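Putative iron-uptake ABC transport system,periplasmic iron-binding protein (Campylobacter jejuni, PDB 3E13) binds ferric iron and probably delivers it, in the periplasm, to an ABC transporter for uptake into the cell. Local coordinates at residues S51-L64 against N234-N246. Residues are numbered along the deposited sequence; the frame is centred on the assembly and turned at random.
Sequences SPADIFITADISNL and NISGIAMTKSSKN
Asp54 and Asn246 meet at one end of this antiparallel strand pair: Asn246 ND2 gives a nearly straight bond (176°) to Asp54 OD2 at 2.9 Å, coming in on the syn side, with the amide plane turned 59° from the carboxylate. Asp54 OD1 takes Ser244 OG on its anti side at 2.8 Å and Asn246 N from above its plane. Next door, Ala53 O accepts both Thr241 OG1 and Ser243 OG from the same face, which ties it to the type I turn 241-244. Between the ends, Phe56 pairs with Ala239 and Thr58 with Gly237 through backbone bonds, while Ile238 CD1 lies 3.9 Å from Ile57 CG1. On the other face, Leu64 CD1 rests 3.8 Å from Gly237 CA. At the far end the Asn234 amide bridges the helix start. With CG anti to the backbone N (chi1 -162°), Asn234 ND2 reaches Asp60 OD2 at 2.9 Å and Asn234 OD1 takes Ile61 N in the carbonyl plane. Asp60 caps that helix through Asn63 N and also bonds Thr146. Strand 3-8 flanks 55-58 in parallel, and Ala59 sits beside iron ligands His11 and Tyr143, so the pair runs up to the ferric site of a periplasmic binding protein fold.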
# COMPACT_ATOMS: atom_id res chain seq x y z
N SER A 51 -25.23 5.44 4.61
CA SER A 51 -24.07 5.03 5.37
C SER A 51 -23.74 6.10 6.41
O SER A 51 -23.79 7.29 6.11
CB SER A 51 -22.86 4.87 4.48
OG SER A 51 -21.81 4.30 5.21
N PRO A 52 -23.39 5.68 7.62
CA PRO A 52 -22.84 6.65 8.59
C PRO A 52 -21.42 7.09 8.21
O PRO A 52 -20.94 8.05 8.78
CB PRO A 52 -22.78 5.87 9.90
CG PRO A 52 -23.38 4.53 9.65
CD PRO A 52 -23.54 4.34 8.18
N ALA A 53 -20.73 6.34 7.34
CA ALA A 53 -19.35 6.71 7.00
C ALA A 53 -19.20 8.15 6.61
O ALA A 53 -19.98 8.71 5.82
CB ALA A 53 -18.81 5.82 5.88
N ASP A 54 -18.11 8.76 7.10
CA ASP A 54 -17.64 10.06 6.66
C ASP A 54 -16.34 9.99 5.84
O ASP A 54 -16.12 10.83 4.97
CB ASP A 54 -17.34 10.95 7.87
CG ASP A 54 -18.56 11.24 8.70
OD1 ASP A 54 -19.50 11.84 8.15
OD2 ASP A 54 -18.65 10.86 9.87
N ILE A 55 -15.53 8.98 6.11
CA ILE A 55 -14.17 8.88 5.58
C ILE A 55 -13.91 7.43 5.19
O ILE A 55 -14.28 6.49 5.92
CB ILE A 55 -13.13 9.36 6.66
CG1 ILE A 55 -13.20 10.87 6.89
CG2 ILE A 55 -11.73 8.84 6.36
CD1 ILE A 55 -12.52 11.69 5.83
N PHE A 56 -13.21 7.28 4.05
CA PHE A 56 -12.69 6.01 3.59
C PHE A 56 -11.17 6.17 3.53
O PHE A 56 -10.66 7.03 2.87
CB PHE A 56 -13.28 5.66 2.20
CG PHE A 56 -12.86 4.29 1.64
CD1 PHE A 56 -12.77 3.17 2.48
CD2 PHE A 56 -12.57 4.12 0.29
CE1 PHE A 56 -12.37 1.93 2.01
CE2 PHE A 56 -12.22 2.88 -0.21
CZ PHE A 56 -12.13 1.77 0.65
N ILE A 57 -10.45 5.33 4.27
CA ILE A 57 -8.99 5.29 4.23
C ILE A 57 -8.54 3.93 3.67
O ILE A 57 -9.08 2.88 4.05
CB ILE A 57 -8.36 5.47 5.65
CG1 ILE A 57 -8.95 6.62 6.37
CG2 ILE A 57 -6.83 5.71 5.48
CD1 ILE A 57 -8.37 6.82 7.80
N THR A 58 -7.58 3.96 2.74
CA THR A 58 -7.03 2.72 2.14
C THR A 58 -5.54 2.69 2.30
O THR A 58 -4.90 3.69 2.69
CB THR A 58 -7.30 2.64 0.64
OG1 THR A 58 -6.47 3.61 0.00
CG2 THR A 58 -8.75 2.90 0.28
N ALA A 59 -4.98 1.53 1.99
CA ALA A 59 -3.56 1.36 1.88
C ALA A 59 -3.19 1.11 0.41
O ALA A 59 -2.23 0.40 0.09
CB ALA A 59 -3.14 0.19 2.77
N ASP A 60 -3.97 1.68 -0.48
CA ASP A 60 -3.90 1.36 -1.91
C ASP A 60 -4.59 2.38 -2.78
O ASP A 60 -5.73 2.80 -2.52
CB ASP A 60 -4.50 -0.02 -2.13
CG ASP A 60 -4.59 -0.39 -3.55
OD1 ASP A 60 -5.75 -0.65 -4.05
OD2 ASP A 60 -3.57 -0.50 -4.24
N ILE A 61 -3.92 2.76 -3.86
CA ILE A 61 -4.53 3.68 -4.84
C ILE A 61 -5.79 3.08 -5.47
O ILE A 61 -6.80 3.78 -5.60
CB ILE A 61 -3.54 4.14 -5.97
CG1 ILE A 61 -4.24 5.07 -6.99
CG2 ILE A 61 -2.88 2.94 -6.70
CD1 ILE A 61 -4.91 6.30 -6.42
N SER A 62 -5.71 1.82 -5.86
CA SER A 62 -6.79 1.28 -6.69
C SER A 62 -8.10 1.18 -5.94
O SER A 62 -9.17 1.43 -6.50
CB SER A 62 -6.39 -0.06 -7.35
OG SER A 62 -5.21 0.11 -8.15
N ASN A 63 -8.03 0.89 -4.65
CA ASN A 63 -9.20 0.89 -3.80
C ASN A 63 -9.90 2.26 -3.75
O ASN A 63 -11.09 2.35 -3.70
CB ASN A 63 -8.88 0.47 -2.38
CG ASN A 63 -8.42 -0.96 -2.26
OD1 ASN A 63 -7.66 -1.33 -1.36
ND2 ASN A 63 -8.98 -1.86 -3.15
N LEU A 64 -9.12 3.34 -3.70
CA LEU A 64 -9.68 4.67 -3.76
C LEU A 64 -10.35 4.91 -5.09
O LEU A 64 -11.43 5.47 -5.13
CB LEU A 64 -8.58 5.74 -3.55
CG LEU A 64 -8.06 5.71 -2.12
CD1 LEU A 64 -6.67 6.37 -2.11
CD2 LEU A 64 -9.00 6.41 -1.11
N ASN A 234 3.12 2.69 -4.43
CA ASN A 234 1.70 2.73 -4.17
C ASN A 234 1.50 3.73 -3.03
O ASN A 234 2.49 4.18 -2.40
CB ASN A 234 1.20 1.32 -3.80
CG ASN A 234 -0.32 1.14 -3.93
OD1 ASN A 234 -1.09 2.10 -4.11
ND2 ASN A 234 -0.76 -0.12 -3.87
N ILE A 235 0.28 4.19 -2.82
CA ILE A 235 -0.04 5.10 -1.72
C ILE A 235 -1.01 4.49 -0.75
O ILE A 235 -1.78 3.64 -1.12
CB ILE A 235 -0.62 6.44 -2.28
CG1 ILE A 235 -1.94 6.22 -3.09
CG2 ILE A 235 0.49 7.16 -3.06
CD1 ILE A 235 -2.81 7.45 -3.27
N SER A 236 -0.98 4.99 0.48
CA SER A 236 -2.11 4.90 1.36
C SER A 236 -2.78 6.27 1.16
O SER A 236 -2.13 7.31 0.92
CB SER A 236 -1.70 4.68 2.80
OG SER A 236 -2.75 4.89 3.71
N GLY A 237 -4.10 6.30 1.22
CA GLY A 237 -4.79 7.53 0.98
C GLY A 237 -6.16 7.60 1.56
O GLY A 237 -6.60 6.69 2.25
N ILE A 238 -6.84 8.71 1.29
CA ILE A 238 -8.02 9.07 2.08
C ILE A 238 -8.99 9.86 1.23
O ILE A 238 -8.62 10.56 0.30
CB ILE A 238 -7.61 9.87 3.37
CG1 ILE A 238 -8.77 10.05 4.36
CG2 ILE A 238 -7.03 11.22 3.00
CD1 ILE A 238 -8.37 10.43 5.75
N ALA A 239 -10.27 9.67 1.53
CA ALA A 239 -11.38 10.29 0.82
C ALA A 239 -12.55 10.55 1.78
O ALA A 239 -12.73 9.78 2.75
CB ALA A 239 -11.91 9.37 -0.27
N MET A 240 -13.31 11.61 1.50
CA MET A 240 -14.62 11.83 2.09
C MET A 240 -15.67 11.06 1.32
O MET A 240 -15.68 11.08 0.12
CB MET A 240 -14.94 13.31 2.09
CG MET A 240 -16.20 13.64 2.96
SD MET A 240 -16.57 15.37 3.05
CE MET A 240 -17.06 15.68 1.55
N THR A 241 -16.55 10.39 2.02
CA THR A 241 -17.64 9.67 1.37
C THR A 241 -18.79 10.61 1.00
O THR A 241 -19.05 11.60 1.70
CB THR A 241 -18.16 8.56 2.25
OG1 THR A 241 -18.49 9.06 3.55
CG2 THR A 241 -17.10 7.53 2.48
N LYS A 242 -19.48 10.26 -0.07
CA LYS A 242 -20.66 11.00 -0.51
C LYS A 242 -21.74 10.96 0.61
O LYS A 242 -22.56 11.88 0.71
CB LYS A 242 -21.20 10.36 -1.81
CG LYS A 242 -22.37 11.04 -2.43
CD LYS A 242 -22.62 10.47 -3.81
CE LYS A 242 -21.61 10.86 -4.87
NZ LYS A 242 -21.98 10.06 -6.14
N SER A 243 -21.69 9.94 1.45
CA SER A 243 -22.65 9.74 2.54
C SER A 243 -22.37 10.60 3.76
O SER A 243 -23.21 10.70 4.66
CB SER A 243 -22.64 8.28 2.99
OG SER A 243 -21.38 7.87 3.53
N SER A 244 -21.17 11.18 3.81
CA SER A 244 -20.75 11.97 4.97
C SER A 244 -21.73 13.04 5.40
O SER A 244 -22.09 13.94 4.59
CB SER A 244 -19.41 12.68 4.68
OG SER A 244 -19.06 13.35 5.85
N LYS A 245 -22.15 12.95 6.69
CA LYS A 245 -22.97 13.98 7.30
C LYS A 245 -22.16 14.85 8.27
O LYS A 245 -22.70 15.86 8.76
CB LYS A 245 -24.20 13.37 8.03
CG LYS A 245 -25.16 12.57 7.11
CD LYS A 245 -25.77 13.39 6.00
CE LYS A 245 -27.32 13.17 5.83
NZ LYS A 245 -28.13 14.47 5.80
N ASN A 246 -20.91 14.46 8.54
CA ASN A 246 -20.00 15.22 9.39
C ASN A 246 -18.87 15.76 8.51
O ASN A 246 -17.73 15.45 8.75
CB ASN A 246 -19.47 14.33 10.49
CG ASN A 246 -20.58 13.68 11.34
OD1 ASN A 246 -21.41 14.38 11.92
ND2 ASN A 246 -20.59 12.36 11.41
O HOH W 1 -25.53 9.48 5.90
O HOH W 2 -22.01 10.63 8.46